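Local coordinates for protein spindle pole body component (Chaetomium thermophilum, PDB 6L82) that probably binds gamma-tubulin and microtubule minus ends as the GCP5 subunit of gamma-tubulin complexes, and is represented here by an N-terminal piece made of helices, at residues A[56-61]-A[99-104]; A[15-20]-A[36-41]; A[64-69]-A[79-84]; A[7-12]-A[40-45]. All coordinates share one frame; numbering follows the deposited sequence.

Contact 1: residues A[56-61]-A[99-104]; sequences FEVQDR and LLHLLL
Val58 and Leu104 mesh where helix 55-71 passes helix 96-106, and Arg61 covers one flank of their joint. The two methyls of Val58 divide the work: CG1 lies 3.8 Å from Leu100 CB and also meets Leu104 CD1, while CG2 turns to the base of His101, 3.9 Å from His101 CB. A beta-branched residue suits this place because it packs in both directions without needing length. Leu104 reaches back at a slant, its CD1 3.8 Å from Val58 O and its CD2 against the CB of Arg61, a site that rewards a longer branched chain. Arg61 is bent at chi3 (73°), and this turn brings its guanidinium round so that one face lies over the backbone end of the Leu104 side chain, NH2 being 3.7 Å from Leu104 CB. On the way NH1 comes within 4.0 Å of His101 CD2, but with the two planes 76° apart the groups do not stack. The charge itself is paired with Glu105, next in sequence after Leu104. Replacing Arg61 by an alanine is likely to leave Glu105 without its charge mate and the flank of Leu104 uncovered. Leu99, Leu102 and Leu103 pack on a chain of another protein, so helix 96-106 is apolar on two sides. With the axes of segments 56-61 and 99-104 lying 9.8 Å apart and their directions differing by 47°, this is an oblique helix-helix packing within an all-alpha fold.

Contact 2: residues A[15-20]-A[36-41]; sequences LADDLV and ACRDFV
Asp17 and Arg38 face each other at the edge of this helix pair as a salt bridge of charge alone. Asp17 OD2 is 3.5 Å from Arg38 NE, yet the oxygen sits off the plane of the guanidinium, and the attraction is by charge and not through a directed N-H. Asp17 OD1 sits over one face of the guanidinium, and carboxylate and guanidinium are tilted only 25° from each other. The bend of Arg38 at chi2 (142°) brings its end round to Asp17, and NE also makes a weak hydrogen bond to Gly13 O. A leucine in place of Arg38 would probably leave Asp17 without its countercharge. Beneath the ion pair, Val20 CG2 rests 3.6 Å from Cys37 CB and 4.1 Å from Val41 CG2, while Ala16 CB is 3.9 Å from Val41 CG1. Small side chains suit this core: the single methyl of Ala16 lets the backbones come close, its CA being 5.7 Å from that of Arg38, and Cys37 offers a slim CB to the valine. The axes of segments 15-20 and 36-41 accordingly approach to 9.0 Å, at 123°. On its flanks the pair is covered by a chain of another protein, which packs on Leu15 and Phe40, while within the pair Leu42 extends the same apolar seam past Ala16.

Contact 3: residues A[64-69]-A[79-84]; sequences GLEERF and DALRTR
A helical hairpin, helix 55-71 followed by helix 75-88, is zipped here by Leu81, which inserts between Leu65, Glu66 and Phe69. The segments run at 154° to each other, close to antiparallel, with axes 9.5 Å apart. Leu81 CG stands anti to the backbone N (chi1 -176°), a setting that carries CD2 across: this methyl is 3.7 Å from Glu66 CG, 4.0 Å from Leu65 CB and 4.2 Å from Phe69 CE2. A leucine is apt because one branched end can serve all three. Glu66 extends beyond CG nearly at right angles to Leu81, placing its CG methylene on the leucine and its OE2 beside the backbone of Arg82, 3.2 Å from Arg82 CA. The carboxylate does not pair with the Arg82 guanidinium, whose NH1 instead makes a salt bridge with Asp79 OD1 at 2.9 Å, in the plane of the group. A long acid fits here because its stem serves the leucine while the carboxylate reaches across to the other helix. Phe69 goes on to touch Leu77 and Ala78 of helix 75-88, and a chain of another protein packs on Leu65 and Leu81. Near-antiparallel packing through one central leucine thus joins two successive helices as a helical hairpin of this all-helical N-terminal piece.

Contact 4: residues A[7-12]-A[40-45]; sequences AFLAQL and FVLRSL
The carbonyl oxygen Phe40 O, in the turn of helix 31-45 from which Leu42 faces helix 5-23, is gripped by two donors of a single residue. Ser44 N reaches it at 3.0 Å as the ordinary helix bond, and Ser44 OG at 2.7 Å, the two coming from opposite faces of the carbonyl plane. Serine suits this turn because its short hydroxyl folds back on its own helix instead of reaching across. The contact belongs to an antiparallel-leaning pair of helices: segments 7-12 and 40-45 of helices 5-23 and 31-45 run at 138°, their axes 10.5 Å apart. Leucines bridge this spacing. Leu42 points at the other helix, and its CD2 touches two partners, 3.5 Å from Leu9 CD1 and 3.6 Å from Leu12 CB. Leu9 and Leu42 lie side by side with their ends pointing opposite ways, and Leu9 CD1 also touches Leu42 CB. Leu12 CD2 meets Leu45 CD1 at 4.2 Å, a looser touch that continues the apolar row. Phe8 also packs against the backbone of a chain of another protein. With CG anti to the backbone N (chi1 -178°), the ring of Phe8 swings toward the end of segment 40-45 and offers its edge to a carbonyl, CE2 lying 3.7 Å from Leu45 O.

How the contacts relate
From the N terminus, helix 5-23 turns back on helix 31-45, and contact 4 closes the wider loop of this first pair. Contact 2 starts later on helix 5-23 and ends on the same stretch of helix 31-45, the two sharing Phe40 and Val41 and touching through Ala16 and Leu42. The chain then passes through a partly unmodelled link to helix 55-71, which serves both remaining contacts. Contact 3 joins it to helix 75-88 and is nested within the longer loop that contact 1 closes with helix 96-106; the two meet where Leu104 packs on Leu65. Contacts 2 and 4 are thus in series with 1 and 3, on opposite sides of the chain's centre, and nowhere touch them.

Contact 1: residues A[56-61]-A[99-104]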
# COMPACT_ATOMS: atom_id res chain seq x y z
N PHE A 56 -3.99 17.70 5.02
CA PHE A 56 -4.43 18.69 4.05
C PHE A 56 -3.91 18.35 2.66
O PHE A 56 -4.65 18.44 1.67
CB PHE A 56 -3.98 20.09 4.46
CG PHE A 56 -4.22 21.12 3.39
CD1 PHE A 56 -5.52 21.47 3.03
CD2 PHE A 56 -3.16 21.70 2.70
CE1 PHE A 56 -5.75 22.40 2.03
CE2 PHE A 56 -3.39 22.63 1.70
CZ PHE A 56 -4.69 22.98 1.37
N GLU A 57 -2.64 17.92 2.57
CA GLU A 57 -2.08 17.54 1.28
C GLU A 57 -2.84 16.37 0.66
O GLU A 57 -3.16 16.38 -0.53
CB GLU A 57 -0.60 17.20 1.44
CG GLU A 57 0.14 16.82 0.14
CD GLU A 57 0.18 17.95 -0.89
OE1 GLU A 57 0.61 17.69 -2.03
OE2 GLU A 57 -0.21 19.10 -0.56
N VAL A 58 -3.12 15.34 1.47
CA VAL A 58 -3.88 14.18 0.99
C VAL A 58 -5.20 14.64 0.37
O VAL A 58 -5.59 14.18 -0.71
CB VAL A 58 -4.12 13.18 2.13
CG1 VAL A 58 -5.22 12.20 1.75
CG2 VAL A 58 -2.82 12.44 2.51
N GLN A 59 -5.91 15.53 1.06
CA GLN A 59 -7.22 15.93 0.54
C GLN A 59 -7.06 16.80 -0.70
O GLN A 59 -7.87 16.71 -1.63
CB GLN A 59 -8.04 16.67 1.61
CG GLN A 59 -8.36 15.82 2.85
CD GLN A 59 -9.38 14.71 2.60
OE1 GLN A 59 -10.27 14.84 1.74
NE2 GLN A 59 -9.26 13.61 3.35
N ASP A 60 -6.02 17.64 -0.73
CA ASP A 60 -5.75 18.45 -1.91
C ASP A 60 -5.41 17.57 -3.11
O ASP A 60 -5.85 17.84 -4.23
CB ASP A 60 -4.63 19.45 -1.61
CG ASP A 60 -4.44 20.46 -2.73
OD1 ASP A 60 -5.30 21.36 -2.88
OD2 ASP A 60 -3.42 20.37 -3.45
N ARG A 61 -4.65 16.49 -2.89
CA ARG A 61 -4.34 15.63 -4.03
C ARG A 61 -5.57 14.86 -4.48
O ARG A 61 -5.75 14.60 -5.67
CB ARG A 61 -3.21 14.66 -3.68
CG ARG A 61 -1.82 15.30 -3.55
CD ARG A 61 -0.79 14.32 -2.90
NE ARG A 61 -0.37 13.23 -3.80
CZ ARG A 61 0.56 12.32 -3.50
NH1 ARG A 61 1.18 12.34 -2.32
NH2 ARG A 61 0.86 11.37 -4.38
N LEU A 99 -3.49 5.87 5.08
CA LEU A 99 -3.86 4.85 4.10
C LEU A 99 -4.15 5.48 2.75
O LEU A 99 -3.79 4.93 1.71
CB LEU A 99 -5.07 4.06 4.60
CG LEU A 99 -4.72 3.20 5.82
CD1 LEU A 99 -5.97 2.71 6.57
CD2 LEU A 99 -3.84 2.03 5.36
N LEU A 100 -4.82 6.64 2.76
CA LEU A 100 -5.07 7.32 1.49
C LEU A 100 -3.76 7.82 0.91
O LEU A 100 -3.55 7.75 -0.31
CB LEU A 100 -6.07 8.46 1.67
CG LEU A 100 -7.46 8.20 2.25
CD1 LEU A 100 -8.15 9.48 2.77
CD2 LEU A 100 -8.31 7.52 1.18
N HIS A 101 -2.86 8.30 1.76
CA HIS A 101 -1.53 8.69 1.30
C HIS A 101 -0.85 7.54 0.58
O HIS A 101 -0.26 7.74 -0.50
CB HIS A 101 -0.67 9.14 2.48
CG HIS A 101 0.64 9.73 2.07
ND1 HIS A 101 1.60 10.13 2.98
CD2 HIS A 101 1.16 9.98 0.85
CE1 HIS A 101 2.64 10.62 2.34
NE2 HIS A 101 2.40 10.55 1.04
N LEU A 102 -0.93 6.35 1.15
CA LEU A 102 -0.37 5.15 0.52
C LEU A 102 -1.00 4.92 -0.85
O LEU A 102 -0.29 4.64 -1.82
CB LEU A 102 -0.59 3.93 1.42
CG LEU A 102 -0.26 2.58 0.78
CD1 LEU A 102 1.25 2.45 0.55
CD2 LEU A 102 -0.77 1.40 1.62
N LEU A 103 -2.33 5.06 -0.95
CA LEU A 103 -2.99 4.87 -2.25
C LEU A 103 -2.60 5.97 -3.23
O LEU A 103 -2.35 5.70 -4.41
CB LEU A 103 -4.52 4.80 -2.10
CG LEU A 103 -5.05 3.76 -1.11
CD1 LEU A 103 -6.57 3.77 -1.07
CD2 LEU A 103 -4.51 2.35 -1.43
N LEU A 104 -2.53 7.22 -2.76
CA LEU A 104 -2.03 8.30 -3.62
C LEU A 104 -0.65 7.98 -4.16
O LEU A 104 -0.36 8.23 -5.34
CB LEU A 104 -2.02 9.63 -2.87
CG LEU A 104 -3.39 10.17 -2.48
CD1 LEU A 104 -3.29 11.33 -1.52
CD2 LEU A 104 -4.10 10.61 -3.75

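Contact 2: residues A[15-20]-A[36-41]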
# COMPACT_ATOMS: atom_id res chain seq x y z
N LEU A 15 4.10 -10.39 8.19
CA LEU A 15 3.51 -9.48 7.22
C LEU A 15 4.47 -9.19 6.06
O LEU A 15 4.02 -9.02 4.92
CB LEU A 15 3.09 -8.17 7.91
CG LEU A 15 1.96 -8.24 8.93
CD1 LEU A 15 1.97 -7.02 9.83
CD2 LEU A 15 0.57 -8.41 8.25
N ALA A 16 5.78 -9.09 6.33
CA ALA A 16 6.73 -8.93 5.23
C ALA A 16 6.65 -10.11 4.28
O ALA A 16 6.64 -9.93 3.06
CB ALA A 16 8.16 -8.77 5.77
N ASP A 17 6.57 -11.32 4.84
CA ASP A 17 6.31 -12.53 4.07
C ASP A 17 5.05 -12.40 3.22
O ASP A 17 5.02 -12.84 2.06
CB ASP A 17 6.15 -13.75 5.00
CG ASP A 17 7.46 -14.26 5.56
OD1 ASP A 17 7.53 -14.51 6.79
OD2 ASP A 17 8.39 -14.52 4.77
N ASP A 18 3.95 -11.92 3.82
CA ASP A 18 2.71 -11.75 3.05
C ASP A 18 2.93 -10.79 1.90
O ASP A 18 2.50 -11.05 0.77
CB ASP A 18 1.57 -11.24 3.94
CG ASP A 18 1.30 -12.13 5.16
OD1 ASP A 18 1.76 -13.29 5.18
OD2 ASP A 18 0.58 -11.66 6.07
N LEU A 19 3.62 -9.68 2.17
CA LEU A 19 3.81 -8.67 1.14
C LEU A 19 4.58 -9.26 -0.03
O LEU A 19 4.18 -9.13 -1.19
CB LEU A 19 4.53 -7.46 1.73
CG LEU A 19 4.31 -6.12 1.03
CD1 LEU A 19 2.82 -5.75 1.04
CD2 LEU A 19 5.15 -5.00 1.66
N VAL A 20 5.64 -10.00 0.27
CA VAL A 20 6.42 -10.64 -0.78
C VAL A 20 5.56 -11.65 -1.53
O VAL A 20 5.44 -11.60 -2.76
CB VAL A 20 7.67 -11.29 -0.17
CG1 VAL A 20 8.31 -12.25 -1.16
CG2 VAL A 20 8.62 -10.18 0.31
N ALA A 36 15.38 -13.03 0.25
CA ALA A 36 16.07 -11.76 -0.02
C ALA A 36 15.08 -10.61 -0.11
O ALA A 36 15.35 -9.51 0.39
CB ALA A 36 16.90 -11.87 -1.30
N CYS A 37 13.92 -10.85 -0.73
CA CYS A 37 12.85 -9.86 -0.77
C CYS A 37 12.36 -9.54 0.63
O CYS A 37 12.07 -8.38 0.97
CB CYS A 37 11.69 -10.37 -1.63
SG CYS A 37 12.04 -10.54 -3.40
N ARG A 38 12.25 -10.55 1.48
CA ARG A 38 11.73 -10.32 2.81
C ARG A 38 12.72 -9.54 3.67
O ARG A 38 12.33 -8.65 4.43
CB ARG A 38 11.41 -11.65 3.45
CG ARG A 38 11.51 -11.61 4.85
CD ARG A 38 10.43 -12.42 5.40
NE ARG A 38 10.29 -12.40 6.72
CZ ARG A 38 10.94 -13.12 7.46
NH1 ARG A 38 11.78 -13.88 7.00
NH2 ARG A 38 10.76 -13.08 8.68
N ASP A 39 14.00 -9.90 3.60
CA ASP A 39 15.01 -9.11 4.28
C ASP A 39 15.00 -7.67 3.78
O ASP A 39 15.12 -6.73 4.57
CB ASP A 39 16.38 -9.76 4.09
CG ASP A 39 17.51 -8.86 4.49
OD1 ASP A 39 17.78 -8.78 5.71
OD2 ASP A 39 18.11 -8.23 3.60
N PHE A 40 14.84 -7.48 2.46
CA PHE A 40 14.74 -6.13 1.91
C PHE A 40 13.57 -5.37 2.52
O PHE A 40 13.68 -4.16 2.77
CB PHE A 40 14.59 -6.17 0.39
CG PHE A 40 13.95 -4.93 -0.17
CD1 PHE A 40 14.63 -3.73 -0.21
CD2 PHE A 40 12.65 -4.96 -0.65
CE1 PHE A 40 14.04 -2.60 -0.72
CE2 PHE A 40 12.08 -3.84 -1.16
CZ PHE A 40 12.77 -2.65 -1.19
N VAL A 41 12.44 -6.05 2.76
CA VAL A 41 11.27 -5.32 3.25
C VAL A 41 11.48 -4.86 4.69
O VAL A 41 11.18 -3.72 5.05
CB VAL A 41 9.99 -6.16 3.13
CG1 VAL A 41 8.85 -5.43 3.81
CG2 VAL A 41 9.65 -6.44 1.69

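Contact 3: residues A[64-69]-A[79-84]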
# COMPACT_ATOMS: atom_id res chain seq x y z
N GLY A 64 -7.53 17.39 -6.57
CA GLY A 64 -6.97 17.55 -7.90
C GLY A 64 -7.23 16.36 -8.82
O GLY A 64 -7.36 16.53 -10.03
N LEU A 65 -7.29 15.15 -8.25
CA LEU A 65 -7.67 13.97 -9.03
C LEU A 65 -9.10 14.10 -9.55
O LEU A 65 -9.36 13.90 -10.75
CB LEU A 65 -7.53 12.71 -8.18
CG LEU A 65 -6.27 11.87 -8.33
CD1 LEU A 65 -6.29 10.71 -7.34
CD2 LEU A 65 -6.14 11.38 -9.76
N GLU A 66 -10.04 14.40 -8.66
CA GLU A 66 -11.42 14.63 -9.08
C GLU A 66 -11.50 15.67 -10.20
O GLU A 66 -12.18 15.44 -11.21
CB GLU A 66 -12.28 15.07 -7.89
CG GLU A 66 -12.24 14.05 -6.76
CD GLU A 66 -12.81 14.55 -5.44
OE1 GLU A 66 -12.86 15.78 -5.21
OE2 GLU A 66 -13.17 13.69 -4.61
N GLU A 67 -10.80 16.79 -10.05
CA GLU A 67 -10.78 17.80 -11.10
C GLU A 67 -10.22 17.22 -12.39
O GLU A 67 -10.76 17.46 -13.47
CB GLU A 67 -9.95 19.01 -10.69
CG GLU A 67 -10.72 20.15 -10.06
CD GLU A 67 -9.82 21.31 -9.64
OE2 GLU A 67 -9.61 21.50 -8.42
N ARG A 68 -9.13 16.46 -12.30
CA ARG A 68 -8.51 15.95 -13.52
C ARG A 68 -9.43 14.95 -14.22
O ARG A 68 -9.55 14.97 -15.44
CB ARG A 68 -7.16 15.31 -13.21
CG ARG A 68 -6.71 14.37 -14.32
CD ARG A 68 -5.25 14.50 -14.60
NE ARG A 68 -4.43 14.04 -13.49
CZ ARG A 68 -4.05 12.78 -13.31
NH1 ARG A 68 -4.43 11.84 -14.17
NH2 ARG A 68 -3.29 12.46 -12.27
N PHE A 69 -10.06 14.06 -13.46
CA PHE A 69 -11.01 13.13 -14.06
C PHE A 69 -12.07 13.86 -14.87
O PHE A 69 -12.42 13.43 -15.98
CB PHE A 69 -11.67 12.29 -12.97
CG PHE A 69 -10.76 11.31 -12.31
CD1 PHE A 69 -9.69 10.76 -13.01
CD2 PHE A 69 -10.97 10.93 -11.00
CE1 PHE A 69 -8.85 9.85 -12.40
CE2 PHE A 69 -10.13 10.02 -10.38
CZ PHE A 69 -9.07 9.47 -11.09
N ASP A 79 -17.07 11.47 -9.56
CA ASP A 79 -18.18 11.30 -8.61
C ASP A 79 -17.96 10.08 -7.73
O ASP A 79 -18.20 10.13 -6.51
CB ASP A 79 -19.51 11.17 -9.36
CG ASP A 79 -19.93 12.45 -10.07
OD1 ASP A 79 -19.40 13.53 -9.72
OD2 ASP A 79 -20.81 12.37 -10.96
N ALA A 80 -17.50 8.98 -8.32
CA ALA A 80 -17.12 7.79 -7.55
C ALA A 80 -16.16 8.14 -6.42
O ALA A 80 -16.41 7.84 -5.25
CB ALA A 80 -16.48 6.75 -8.47
N LEU A 81 -15.04 8.79 -6.77
CA LEU A 81 -14.02 9.13 -5.78
C LEU A 81 -14.61 10.01 -4.70
O LEU A 81 -14.46 9.73 -3.51
CB LEU A 81 -12.84 9.85 -6.45
CG LEU A 81 -11.67 10.18 -5.53
CD1 LEU A 81 -11.21 8.93 -4.78
CD2 LEU A 81 -10.50 10.79 -6.31
N ARG A 82 -15.29 11.08 -5.11
CA ARG A 82 -15.88 11.99 -4.14
C ARG A 82 -16.85 11.28 -3.20
O ARG A 82 -16.84 11.54 -1.99
CB ARG A 82 -16.57 13.14 -4.89
CG ARG A 82 -17.33 14.11 -4.01
CD ARG A 82 -18.27 15.00 -4.84
NE ARG A 82 -19.67 14.57 -4.70
CZ ARG A 82 -20.44 14.18 -5.71
NH1 ARG A 82 -19.98 14.17 -6.95
NH2 ARG A 82 -21.69 13.81 -5.47
N THR A 83 -17.69 10.37 -3.73
CA THR A 83 -18.67 9.70 -2.87
C THR A 83 -18.05 8.58 -2.04
O THR A 83 -18.53 8.32 -0.93
CB THR A 83 -19.84 9.14 -3.69
OG1 THR A 83 -19.36 8.34 -4.76
CG2 THR A 83 -20.73 10.28 -4.24
N ARG A 84 -17.04 7.87 -2.54
CA ARG A 84 -16.40 6.91 -1.64
C ARG A 84 -15.78 7.64 -0.46
O ARG A 84 -15.92 7.20 0.68
CB ARG A 84 -15.33 6.06 -2.34
CG ARG A 84 -15.57 5.44 -3.72
CD ARG A 84 -16.82 4.64 -3.91
NE ARG A 84 -18.03 5.44 -3.93
CZ ARG A 84 -19.20 4.92 -3.58
NH1 ARG A 84 -19.22 3.66 -3.17
NH2 ARG A 84 -20.33 5.64 -3.60

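Contact 4: residues A[7-12]-A[40-45]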
# COMPACT_ATOMS: atom_id res chain seq x y z
N ALA A 7 11.70 -6.23 18.77
CA ALA A 7 10.27 -6.52 18.78
C ALA A 7 9.58 -5.99 17.52
O ALA A 7 8.69 -6.64 16.98
CB ALA A 7 9.62 -5.92 20.04
N PHE A 8 9.99 -4.82 17.03
CA PHE A 8 9.37 -4.28 15.83
C PHE A 8 9.58 -5.20 14.64
O PHE A 8 8.65 -5.49 13.89
CB PHE A 8 9.92 -2.88 15.52
CG PHE A 8 9.30 -2.23 14.31
CD1 PHE A 8 7.94 -1.92 14.30
CD2 PHE A 8 10.07 -1.90 13.21
CE1 PHE A 8 7.36 -1.31 13.19
CE2 PHE A 8 9.50 -1.28 12.09
CZ PHE A 8 8.15 -0.98 12.08
N LEU A 9 10.81 -5.69 14.46
CA LEU A 9 11.06 -6.58 13.33
C LEU A 9 10.33 -7.91 13.50
O LEU A 9 9.72 -8.40 12.55
CB LEU A 9 12.56 -6.77 13.13
CG LEU A 9 13.28 -5.66 12.33
CD1 LEU A 9 12.55 -5.30 11.05
CD2 LEU A 9 13.50 -4.40 13.14
N ALA A 10 10.35 -8.49 14.71
CA ALA A 10 9.63 -9.73 14.95
C ALA A 10 8.15 -9.61 14.59
O ALA A 10 7.54 -10.57 14.12
CB ALA A 10 9.76 -10.16 16.41
N GLN A 11 7.57 -8.43 14.80
CA GLN A 11 6.16 -8.17 14.57
C GLN A 11 5.83 -7.98 13.10
O GLN A 11 4.69 -8.20 12.69
CB GLN A 11 5.76 -6.94 15.38
CG GLN A 11 4.53 -6.19 14.96
CD GLN A 11 4.37 -4.94 15.78
OE1 GLN A 11 3.58 -4.06 15.45
NE2 GLN A 11 5.11 -4.85 16.89
N LEU A 12 6.81 -7.59 12.30
CA LEU A 12 6.60 -7.36 10.89
C LEU A 12 6.92 -8.59 10.05
O LEU A 12 6.57 -8.61 8.85
CB LEU A 12 7.46 -6.18 10.42
CG LEU A 12 6.84 -4.79 10.33
CD1 LEU A 12 6.14 -4.38 11.61
CD2 LEU A 12 7.94 -3.77 9.97
N PHE A 40 14.84 -7.48 2.46
CA PHE A 40 14.74 -6.13 1.91
C PHE A 40 13.57 -5.37 2.52
O PHE A 40 13.68 -4.16 2.77
CB PHE A 40 14.59 -6.17 0.39
CG PHE A 40 13.95 -4.93 -0.17
CD1 PHE A 40 14.63 -3.73 -0.21
CD2 PHE A 40 12.65 -4.96 -0.65
CE1 PHE A 40 14.04 -2.60 -0.72
CE2 PHE A 40 12.08 -3.84 -1.16
CZ PHE A 40 12.77 -2.65 -1.19
N VAL A 41 12.44 -6.05 2.76
CA VAL A 41 11.27 -5.32 3.25
C VAL A 41 11.48 -4.86 4.69
O VAL A 41 11.18 -3.72 5.05
CB VAL A 41 9.99 -6.16 3.13
CG1 VAL A 41 8.85 -5.43 3.81
CG2 VAL A 41 9.65 -6.44 1.69
N LEU A 42 12.02 -5.75 5.52
CA LEU A 42 12.25 -5.41 6.92
C LEU A 42 13.32 -4.34 7.06
O LEU A 42 13.22 -3.45 7.92
CB LEU A 42 12.65 -6.65 7.69
CG LEU A 42 11.52 -7.67 7.80
CD1 LEU A 42 12.10 -9.02 8.13
CD2 LEU A 42 10.56 -7.21 8.85
N ARG A 43 14.35 -4.40 6.22
CA ARG A 43 15.40 -3.39 6.26
C ARG A 43 14.88 -2.01 5.83
O ARG A 43 15.20 -1.00 6.47
CB ARG A 43 16.58 -3.83 5.39
CG ARG A 43 17.93 -3.61 6.02
CD ARG A 43 19.03 -3.63 4.96
NE ARG A 43 19.31 -4.97 4.50
CZ ARG A 43 20.40 -5.30 3.81
NH1 ARG A 43 21.30 -4.37 3.50
NH2 ARG A 43 20.60 -6.56 3.43
N SER A 44 14.07 -1.95 4.77
CA SER A 44 13.60 -0.65 4.29
C SER A 44 12.71 0.05 5.31
O SER A 44 12.74 1.28 5.42
CB SER A 44 12.85 -0.80 2.97
OG SER A 44 13.60 -1.59 2.06
N LEU A 45 11.90 -0.70 6.07
CA LEU A 45 10.95 -0.10 7.00
C LEU A 45 11.48 0.04 8.42
O LEU A 45 10.80 0.64 9.26
CB LEU A 45 9.66 -0.92 7.03
CG LEU A 45 9.06 -1.36 5.70
CD1 LEU A 45 7.94 -2.34 5.97
CD2 LEU A 45 8.54 -0.16 4.91